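PDB 4IPA: putative curved DNA-binding protein from Chaetomium thermophilum var. thermophilum DSM 1495, which is a thermophilic Arx1 that probably acts in ribosome biogenesis, has a fold related to methionine aminopeptidase, and may bind DNA. Local coordinates for residues Ala41-Ser44 with Lys45-Pro49; Ala51-Ile54 with Asp55-Gln59; Asp61-Met64 with Glu65-Leu68; Arg100-Glu103 with Lys104-Ala107; Glu109-Pro112 with Gly113-Ile116. All coordinates share one frame; numbering follows the deposited sequence.

Interaction 1 (Ala41-Ser44 with Lys45-Pro49); sequences AEVS and KLCVP
Ala41 to Cys47 form a local contact in the last turn of helix 23-46, where the helix gives way to a loop of the M24 (pita-bread) domain. The change shows in the backbone bonds. Lys45 N still reaches back four residues to Ala41 O (3.2 Å), but Leu46 N makes a weak bond to Val43 O and Cys47 N bonds Ser44 O (3.1 Å), both only three residues back. The last of these donors stands above the carbonyl plane, 68° out of it, as the turn tightens. Cys47 is then the centre of an inverse gamma turn, with a weak bond from Val48 N to Leu46 O.

On the outer side, Glu42 and Lys45 run alongside each other in the same direction. A bend in the glutamate chain (chi2 -61°) swings its carboxylate toward the lysine, whose own chain bends at chi3, and OE1 meets NZ in a salt bridge of 3.5 Å. The methylenes CG and CD of Lys45 lie against Ala41 O, while Leu46 CG rests on Glu42 O (3.5 Å). Ser44 OG turns back to the carbonyl of Leu40. Inside, Val43 packs on Ile56, Ile118 and Leu120, and its CG1 touches the sulfur of Cys47, whose SG also lies 3.4 Å from Val43 O.

Interaction 2 (Ala51-Ile54 with Asp55-Gln59); sequences AKII and DICEQ
The carbonyl O of Lys52 receives two N-H groups of the first turn of helix 53-69, for which Lys52 is the N-cap: a fairly straight bond from Ile56 N (3.3 Å, 161°) and a weak, bent one from Asp55 N. From there the regular pattern sets in, with Cys57 N on Ile53 O (3.0 Å) and Glu58 N on Ile54 O.

The lysine side chain, bent at chi3, passes slantwise across the aspartate, so that its CD rather than its ammonium makes the close approach, 3.3 Å from Asp55 OD2; the ion pair of Lys52 NZ with Asp55 OD2 is long at 3.9 Å. Water 1 links the same OD2 to Lys52 N, so the carboxylate serves the N-cap through a water rather than directly. OD1 and the carboxylate of Glu58 share Arg100 as a salt-bridge partner. Replacing Asp55 by an alanine would remove the carboxylate, and would probably leave water 1 and Arg100 each short of an acceptor and the lysine chain freer to turn.

Apolar contacts complete the turn: Ile53 CG2 touches the sulfur of Cys57, and Ile56 points its CD1 back at Ala51 CB, 3.8 Å away.

Interaction 3 (Asp61-Met64 with Glu65-Leu68); sequences DKLM and EEEL
The carboxylate of Glu66 turns one face toward its own helix, 53-69, on whose outer side it forms an i to i+4 pair with Lys62. Lys62 O lies over the middle of that face, 3.8 Å from Glu66 CD. On the same side, Lys62 CG is placed toward Glu66 OE2 (3.3 Å) and Leu63 CD2 toward Glu66 OE1 (3.8 Å). The ammonium of Lys62 lies off the far end of the group, almost straight beyond the CD-OE2 bond. There NZ and OE2 make only a long salt bridge of 3.9 Å, reinforced by water 3, which accepts from NZ and donates to OE2 (3.2 Å to each). Lys62 starts out with CG opposite its backbone N (chi1 160°), which lays its methylenes across the glutamate; bends at chi3 and chi4 then carry NZ round to the water. A glutamine in place of Glu66 would lack the negative charge, and would probably leave Lys62 NZ without its mate and water 3 less firmly held.

Beneath this surface pair the four backbone bonds are regular i to i-4 bonds; the straightest runs from Glu66 N to Lys62 O (172°). On the buried side, Met64 CG meets Leu68 CD1 at 3.9 Å, and the methionine chain, bent at chi2 and chi3, turns its tail inward.

Of the other acids, Asp61 pairs with Arg307 and Thr85, Glu65 with Lys298 and Glu67 with Lys70. Met64 packs on Ile35 of helix 23-46, Phe81 of strand 79-88, and Leu120 and Ala122 of strand 115-124, joining helix 53-69 to all three.

Interaction 4 (Arg100-Glu103 with Lys104-Ala107); sequences RSDE and KEAA
Ala106 and Asp102 make the tight part of this contact, a single helical turn within the long loop between strands 79-88 and 115-124. Ala106 N donates to Asp102 O at 2.9 Å. The methyl of Ala106 touches two carbonyls at once, CB lying 3.4 Å from Asp102 O and 3.5 Å from Arg100 O, and it also packs on Ile54 of helix 53-69. The backbone of 104-106 is coiled as in a helix, but a continuous run of i to i-4 bonds does not develop, although Ala107 N returns to Lys104 O at 3.2 Å.

The outer side is looser. Glu103, Lys104 and Ala107 are exposed; the first two meet chiefly where the chain passes from one to the next, and Ala107 adds a small contact of its CB with Glu103 O.

The side chains of Asp102 and Glu105 stand side by side, pointing the same way, with their carboxylate planes 22° apart. Asp102 CB and Glu105 CB are 4.1 Å apart. Farther out, Asp102 OD2 and Glu105 OE2 approach to 3.6 Å, two like charges. Arg270 lies close to both: its NH1 forms a salt bridge with Asp102 OD1 and its backbone N bonds Glu105 OE2, while Tyr96 OH holds OE1 of the glutamate. Such partners would probably offset part of the repulsion, and without them the acid pair would tend to favour a bound proton or a wider separation.

Interaction 5 (Glu109-Pro112 with Gly113-Ile116); sequences EIQP and GEPI
Gln111 and Glu114 close a type II beta turn that leads into strand 115-124. The backbone bond of the turn runs from Glu114 N to Gln111 O at 3.3 Å. Pro112 and Gly113 fill the two central places. Gly113 has a positive phi of 77°, which favours glycine, and a beta carbon there would clash with Pro112 O.

Among the polar side-chain contacts, water 4 bridges Gln111 N and Glu114 OE2, 2.8 Å from each; OE2 also accepts the backbone N of Ala90. The Gln111 chain, bent at chi2 (-61°), brings its amide back over the loop, and NE2 donates to Glu109 O at 2.7 Å, coming from above that carbonyl plane.

Van der Waals contacts complete the turn. The two long side chains lie alongside each other, and Gln111 CB sits squarely over a face of the Glu114 carboxylate, 3.6 Å from its CD, with the amide and carboxylate planes 64° apart. On the inner side, Ile110 CG2 meets Ile116 CG1 at 4.3 Å.

These isoleucines both pack on Val87 of strand 79-88, and Ile110 also reaches Ile53 and Ile56 of helix 53-69. Backbone bonds of Gly113 and Glu114 to Ala137, and of Ile116 to Ile135, lay the turn and strand 115-124 beside strand 127-136.

How the interactions relate
Interactions 1 to 3 follow helices 23-46 and 53-69, which pack through Val43 CG1 and Ile56 CG2 (3.6 Å) and Leu46 CD1 and Gln59 CG (3.6 Å). Interaction 4 is tied to interaction 2 by charge: Arg100 NH2 lies 2.8 Å from Glu58 OE1 and 2.9 Å from Asp55 OD1. Interaction 5 meets interaction 2 through Ala51 O and Ile110 N, a probable hydrogen bond of 2.8 Å, and interaction 1 through Pro49 and Pro112. Interaction 3 is remote from interaction 5, their centres about 24 Å apart. A sulfate, probably from the crystallisation liquor, lies about 5 Å from the Asp102 side chain in interaction 4.

Interaction 1 (Ala41-Ser44 with Lys45-Pro49)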
# COMPACT_ATOMS: atom_id res chain seq x y z
N ALA A 41 -9.65 9.30 -4.96
CA ALA A 41 -10.01 9.92 -6.22
C ALA A 41 -9.92 11.43 -6.10
O ALA A 41 -9.39 12.10 -6.99
CB ALA A 41 -11.40 9.50 -6.66
N GLU A 42 -10.41 11.97 -4.98
CA GLU A 42 -10.33 13.40 -4.71
C GLU A 42 -8.90 13.87 -4.56
O GLU A 42 -8.55 14.94 -5.02
CB GLU A 42 -11.14 13.79 -3.47
CG GLU A 42 -12.64 13.61 -3.60
CD GLU A 42 -13.26 14.46 -4.72
OE1 GLU A 42 -12.55 15.30 -5.32
OE2 GLU A 42 -14.46 14.28 -5.01
N VAL A 43 -8.07 13.06 -3.92
CA VAL A 43 -6.66 13.41 -3.77
C VAL A 43 -5.91 13.36 -5.10
O VAL A 43 -5.07 14.21 -5.36
CB VAL A 43 -5.94 12.53 -2.72
CG1 VAL A 43 -4.43 12.81 -2.72
CG2 VAL A 43 -6.51 12.78 -1.34
N SER A 44 -6.23 12.38 -5.95
CA SER A 44 -5.55 12.25 -7.24
C SER A 44 -5.80 13.48 -8.13
O SER A 44 -4.93 13.91 -8.87
CB SER A 44 -5.97 10.96 -7.99
OG SER A 44 -5.68 9.78 -7.23
N LYS A 45 -7.01 14.04 -8.05
CA LYS A 45 -7.33 15.25 -8.81
C LYS A 45 -6.51 16.46 -8.36
O LYS A 45 -6.25 17.37 -9.14
CB LYS A 45 -8.83 15.55 -8.70
CG LYS A 45 -9.70 14.62 -9.55
CD LYS A 45 -11.14 14.57 -9.07
CE LYS A 45 -11.84 15.92 -9.17
NZ LYS A 45 -13.27 15.80 -8.73
N LEU A 46 -6.09 16.49 -7.09
CA LEU A 46 -5.27 17.58 -6.60
C LEU A 46 -3.81 17.47 -7.04
O LEU A 46 -3.07 18.45 -6.95
CB LEU A 46 -5.34 17.70 -5.07
CG LEU A 46 -6.74 17.85 -4.45
CD1 LEU A 46 -6.68 17.86 -2.91
CD2 LEU A 46 -7.43 19.10 -4.96
N CYS A 47 -3.40 16.30 -7.52
CA CYS A 47 -1.98 16.08 -7.84
C CYS A 47 -1.58 16.60 -9.21
O CYS A 47 -1.15 15.84 -10.08
CB CYS A 47 -1.60 14.60 -7.68
SG CYS A 47 -1.74 14.00 -5.99
N VAL A 48 -1.71 17.91 -9.40
CA VAL A 48 -1.31 18.56 -10.64
C VAL A 48 0.07 19.21 -10.47
O VAL A 48 0.49 19.52 -9.35
CB VAL A 48 -2.36 19.61 -11.07
CG1 VAL A 48 -3.76 18.98 -11.13
CG2 VAL A 48 -2.36 20.79 -10.12
N PRO A 49 0.79 19.40 -11.58
CA PRO A 49 2.10 20.05 -11.50
C PRO A 49 2.00 21.39 -10.78
O PRO A 49 1.07 22.15 -11.05
CB PRO A 49 2.47 20.26 -12.97
CG PRO A 49 1.78 19.12 -13.66
CD PRO A 49 0.46 19.01 -12.96

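Interaction 2 (Ala51-Ile54 with Asp55-Gln59)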
# COMPACT_ATOMS: atom_id res chain seq x y z
N ALA A 51 1.42 21.83 -7.53
CA ALA A 51 0.77 21.68 -6.23
C ALA A 51 1.79 21.31 -5.17
O ALA A 51 2.70 20.53 -5.43
CB ALA A 51 -0.35 20.63 -6.27
N LYS A 52 1.63 21.88 -3.99
CA LYS A 52 2.47 21.58 -2.85
C LYS A 52 2.01 20.30 -2.17
O LYS A 52 0.85 20.18 -1.76
CB LYS A 52 2.41 22.74 -1.85
CG LYS A 52 2.76 24.09 -2.44
CD LYS A 52 2.31 25.23 -1.55
CE LYS A 52 3.02 25.20 -0.20
NZ LYS A 52 2.50 26.28 0.70
N ILE A 53 2.92 19.35 -2.03
CA ILE A 53 2.61 18.08 -1.39
C ILE A 53 1.95 18.24 -0.02
O ILE A 53 1.00 17.51 0.29
CB ILE A 53 3.87 17.17 -1.29
CG1 ILE A 53 4.28 16.72 -2.69
CG2 ILE A 53 3.59 15.95 -0.44
CD1 ILE A 53 5.51 15.83 -2.72
N ILE A 54 2.44 19.16 0.81
CA ILE A 54 1.88 19.29 2.15
C ILE A 54 0.42 19.72 2.13
O ILE A 54 -0.36 19.34 3.01
CB ILE A 54 2.70 20.23 3.09
CG1 ILE A 54 2.28 20.02 4.54
CG2 ILE A 54 2.50 21.69 2.72
CD1 ILE A 54 3.40 19.72 5.45
N ASP A 55 0.03 20.50 1.12
CA ASP A 55 -1.35 20.92 0.98
C ASP A 55 -2.25 19.74 0.62
O ASP A 55 -3.36 19.61 1.15
CB ASP A 55 -1.47 22.02 -0.07
CG ASP A 55 -0.89 23.34 0.40
OD1 ASP A 55 -0.68 23.50 1.63
OD2 ASP A 55 -0.66 24.23 -0.45
N ILE A 56 -1.78 18.90 -0.30
CA ILE A 56 -2.52 17.72 -0.72
C ILE A 56 -2.75 16.74 0.43
O ILE A 56 -3.87 16.28 0.64
CB ILE A 56 -1.81 17.01 -1.89
CG1 ILE A 56 -1.47 18.02 -2.99
CG2 ILE A 56 -2.69 15.90 -2.44
CD1 ILE A 56 -0.61 17.47 -4.11
N CYS A 57 -1.69 16.42 1.17
CA CYS A 57 -1.80 15.53 2.33
C CYS A 57 -2.77 16.09 3.36
O CYS A 57 -3.60 15.36 3.90
CB CYS A 57 -0.44 15.30 2.99
SG CYS A 57 0.78 14.47 1.97
N GLU A 58 -2.65 17.39 3.66
CA GLU A 58 -3.57 17.99 4.62
C GLU A 58 -5.01 17.92 4.13
O GLU A 58 -5.92 17.57 4.89
CB GLU A 58 -3.18 19.44 4.94
CG GLU A 58 -1.93 19.58 5.81
CD GLU A 58 -1.56 21.04 6.12
OE1 GLU A 58 -2.10 21.96 5.48
OE2 GLU A 58 -0.72 21.27 7.01
N GLN A 59 -5.22 18.23 2.86
CA GLN A 59 -6.57 18.19 2.29
C GLN A 59 -7.13 16.77 2.26
O GLN A 59 -8.32 16.56 2.52
CB GLN A 59 -6.60 18.81 0.90
CG GLN A 59 -8.00 18.88 0.28
CD GLN A 59 -9.01 19.64 1.15
OE1 GLN A 59 -8.64 20.52 1.93
NE2 GLN A 59 -10.27 19.28 1.03
O HOH W 1 -0.98 23.60 -3.22
O HOH W 2 0.53 26.01 2.07

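Interaction 3 (Asp61-Met64 with Glu65-Leu68)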
# COMPACT_ATOMS: atom_id res chain seq x y z
N ASP A 61 -6.35 14.38 4.31
CA ASP A 61 -6.64 13.99 5.68
C ASP A 61 -7.95 14.61 6.16
O ASP A 61 -8.73 13.97 6.87
CB ASP A 61 -5.47 14.35 6.62
CG ASP A 61 -4.27 13.41 6.43
OD1 ASP A 61 -4.44 12.35 5.79
OD2 ASP A 61 -3.17 13.74 6.93
N LYS A 62 -8.18 15.85 5.77
CA LYS A 62 -9.38 16.55 6.05
C LYS A 62 -10.59 15.88 5.42
O LYS A 62 -11.55 15.65 6.06
CB LYS A 62 -9.26 18.02 5.67
CG LYS A 62 -10.57 18.73 5.47
CD LYS A 62 -10.37 20.09 4.86
CE LYS A 62 -11.22 21.11 5.55
NZ LYS A 62 -11.80 21.99 4.54
N LEU A 63 -10.51 15.57 4.16
CA LEU A 63 -11.51 14.80 3.50
C LEU A 63 -11.85 13.49 4.16
O LEU A 63 -12.97 13.13 4.20
CB LEU A 63 -11.08 14.52 2.11
CG LEU A 63 -11.59 15.64 1.31
CD1 LEU A 63 -10.78 15.76 0.05
CD2 LEU A 63 -13.01 15.22 1.04
N MET A 64 -10.84 12.79 4.63
CA MET A 64 -11.00 11.53 5.27
C MET A 64 -11.81 11.67 6.53
O MET A 64 -12.68 10.90 6.80
CB MET A 64 -9.66 10.95 5.62
CG MET A 64 -9.68 9.62 6.31
SD MET A 64 -10.09 8.28 5.21
CE MET A 64 -8.55 8.02 4.44
N GLU A 65 -11.49 12.68 7.29
CA GLU A 65 -12.26 12.90 8.51
C GLU A 65 -13.72 13.25 8.22
O GLU A 65 -14.62 12.71 8.86
CB GLU A 65 -11.59 13.93 9.40
CG GLU A 65 -10.25 13.46 9.95
CD GLU A 65 -9.68 14.41 10.99
OE1 GLU A 65 -10.33 15.44 11.29
OE2 GLU A 65 -8.59 14.12 11.53
N GLU A 66 -13.96 14.12 7.24
CA GLU A 66 -15.33 14.43 6.84
C GLU A 66 -16.08 13.15 6.45
O GLU A 66 -17.19 12.89 6.93
CB GLU A 66 -15.37 15.42 5.67
CG GLU A 66 -14.77 16.80 5.96
CD GLU A 66 -14.51 17.61 4.69
OE1 GLU A 66 -14.97 17.21 3.60
OE2 GLU A 66 -13.83 18.66 4.78
N GLU A 67 -15.48 12.36 5.56
CA GLU A 67 -16.10 11.12 5.11
C GLU A 67 -16.39 10.22 6.29
O GLU A 67 -17.46 9.63 6.39
CB GLU A 67 -15.23 10.38 4.09
CG GLU A 67 -15.13 11.06 2.74
CD GLU A 67 -16.50 11.30 2.12
OE1 GLU A 67 -17.40 10.45 2.28
OE2 GLU A 67 -16.68 12.35 1.48
N LEU A 68 -15.43 10.14 7.21
CA LEU A 68 -15.55 9.29 8.38
C LEU A 68 -16.71 9.74 9.27
O LEU A 68 -17.45 8.91 9.80
CB LEU A 68 -14.23 9.24 9.18
CG LEU A 68 -13.14 8.33 8.61
CD1 LEU A 68 -11.83 8.48 9.32
CD2 LEU A 68 -13.60 6.87 8.66
O HOH W 3 -12.93 20.28 2.13

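Interaction 4 (Arg100-Glu103 with Lys104-Ala107)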
# COMPACT_ATOMS: atom_id res chain seq x y z
N ARG A 100 4.80 20.54 8.23
CA ARG A 100 4.64 21.91 7.77
C ARG A 100 5.80 22.80 8.23
O ARG A 100 6.21 23.71 7.50
CB ARG A 100 3.29 22.50 8.21
CG ARG A 100 3.01 23.87 7.60
CD ARG A 100 1.53 24.24 7.63
NE ARG A 100 0.76 23.60 6.57
CZ ARG A 100 0.86 23.89 5.27
NH1 ARG A 100 1.72 24.81 4.85
NH2 ARG A 100 0.11 23.25 4.38
N SER A 101 6.34 22.52 9.42
CA SER A 101 7.44 23.30 10.00
C SER A 101 8.83 22.96 9.45
O SER A 101 9.81 23.63 9.76
CB SER A 101 7.45 23.15 11.52
OG SER A 101 7.74 21.81 11.89
N ASP A 102 8.92 21.89 8.66
CA ASP A 102 10.14 21.64 7.88
C ASP A 102 9.97 22.43 6.59
O ASP A 102 9.37 21.95 5.63
CB ASP A 102 10.30 20.15 7.56
CG ASP A 102 10.86 19.37 8.74
OD1 ASP A 102 11.40 19.98 9.68
OD2 ASP A 102 10.79 18.13 8.70
N GLU A 103 10.47 23.66 6.59
CA GLU A 103 10.17 24.62 5.53
C GLU A 103 10.49 24.13 4.12
O GLU A 103 9.67 24.29 3.22
CB GLU A 103 10.87 25.96 5.79
CG GLU A 103 10.13 26.88 6.73
CD GLU A 103 10.91 28.15 7.02
OE1 GLU A 103 11.92 28.41 6.33
OE2 GLU A 103 10.51 28.89 7.96
N LYS A 104 11.66 23.55 3.94
CA LYS A 104 12.06 23.08 2.61
C LYS A 104 11.18 21.92 2.12
O LYS A 104 10.67 21.93 0.99
CB LYS A 104 13.55 22.69 2.59
CG LYS A 104 14.01 22.16 1.22
CD LYS A 104 15.21 21.20 1.32
CE LYS A 104 15.65 20.72 -0.07
NZ LYS A 104 14.50 20.38 -0.98
N GLU A 105 10.99 20.91 2.97
CA GLU A 105 10.15 19.78 2.60
C GLU A 105 8.71 20.23 2.31
O GLU A 105 8.12 19.80 1.33
CB GLU A 105 10.16 18.70 3.68
CG GLU A 105 11.49 17.96 3.82
CD GLU A 105 11.33 16.66 4.62
OE1 GLU A 105 10.56 15.77 4.16
OE2 GLU A 105 11.96 16.52 5.71
N ALA A 106 8.17 21.09 3.15
CA ALA A 106 6.77 21.50 3.03
C ALA A 106 6.52 22.37 1.80
O ALA A 106 5.37 22.69 1.49
CB ALA A 106 6.29 22.21 4.30
N ALA A 107 7.58 22.75 1.09
CA ALA A 107 7.44 23.55 -0.13
C ALA A 107 7.63 22.71 -1.38
O ALA A 107 7.50 23.20 -2.50
CB ALA A 107 8.43 24.73 -0.12

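Interaction 5 (Glu109-Pro112 with Gly113-Ile116)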
# COMPACT_ATOMS: atom_id res chain seq x y z
N GLU A 109 6.93 20.56 -4.46
CA GLU A 109 5.79 20.58 -5.36
C GLU A 109 5.80 19.39 -6.32
O GLU A 109 6.87 18.88 -6.69
CB GLU A 109 5.74 21.89 -6.18
CG GLU A 109 5.87 23.16 -5.34
CD GLU A 109 5.67 24.44 -6.14
OE1 GLU A 109 6.04 24.48 -7.34
OE2 GLU A 109 5.12 25.40 -5.57
N ILE A 110 4.60 18.99 -6.74
CA ILE A 110 4.44 17.97 -7.76
C ILE A 110 5.16 18.40 -9.04
O ILE A 110 4.94 19.49 -9.55
CB ILE A 110 2.93 17.75 -8.10
CG1 ILE A 110 2.13 17.43 -6.84
CG2 ILE A 110 2.76 16.66 -9.16
CD1 ILE A 110 2.61 16.16 -6.14
N GLN A 111 6.03 17.52 -9.55
CA GLN A 111 6.73 17.75 -10.80
C GLN A 111 5.99 17.08 -11.96
O GLN A 111 5.58 15.93 -11.86
CB GLN A 111 8.15 17.19 -10.71
CG GLN A 111 8.93 17.70 -9.52
CD GLN A 111 9.10 19.20 -9.58
OE1 GLN A 111 9.72 19.73 -10.51
NE2 GLN A 111 8.53 19.91 -8.60
N PRO A 112 5.84 17.80 -13.08
CA PRO A 112 5.10 17.27 -14.24
C PRO A 112 5.67 15.97 -14.80
O PRO A 112 6.89 15.79 -14.88
CB PRO A 112 5.19 18.41 -15.27
CG PRO A 112 6.40 19.23 -14.83
CD PRO A 112 6.43 19.13 -13.33
N GLY A 113 4.78 15.06 -15.18
CA GLY A 113 5.15 13.78 -15.76
C GLY A 113 5.67 12.74 -14.78
O GLY A 113 5.91 11.61 -15.16
N GLU A 114 5.87 13.12 -13.52
CA GLU A 114 6.43 12.16 -12.57
C GLU A 114 5.39 11.16 -12.10
O GLU A 114 4.21 11.49 -12.01
CB GLU A 114 7.02 12.87 -11.36
CG GLU A 114 8.41 13.39 -11.59
CD GLU A 114 9.09 13.79 -10.29
OE1 GLU A 114 10.24 14.30 -10.36
OE2 GLU A 114 8.48 13.58 -9.20
N PRO A 115 5.83 9.93 -11.80
CA PRO A 115 4.93 8.93 -11.20
C PRO A 115 4.78 9.18 -9.70
O PRO A 115 5.73 9.05 -8.94
CB PRO A 115 5.65 7.60 -11.49
CG PRO A 115 7.09 7.97 -11.61
CD PRO A 115 7.15 9.38 -12.13
N ILE A 116 3.57 9.55 -9.30
CA ILE A 116 3.25 9.93 -7.93
C ILE A 116 2.47 8.80 -7.27
O ILE A 116 1.45 8.35 -7.81
CB ILE A 116 2.35 11.22 -7.89
CG1 ILE A 116 3.02 12.38 -8.65
CG2 ILE A 116 2.02 11.61 -6.47
CD1 ILE A 116 4.43 12.67 -8.19
O HOH W 4 6.65 15.31 -7.94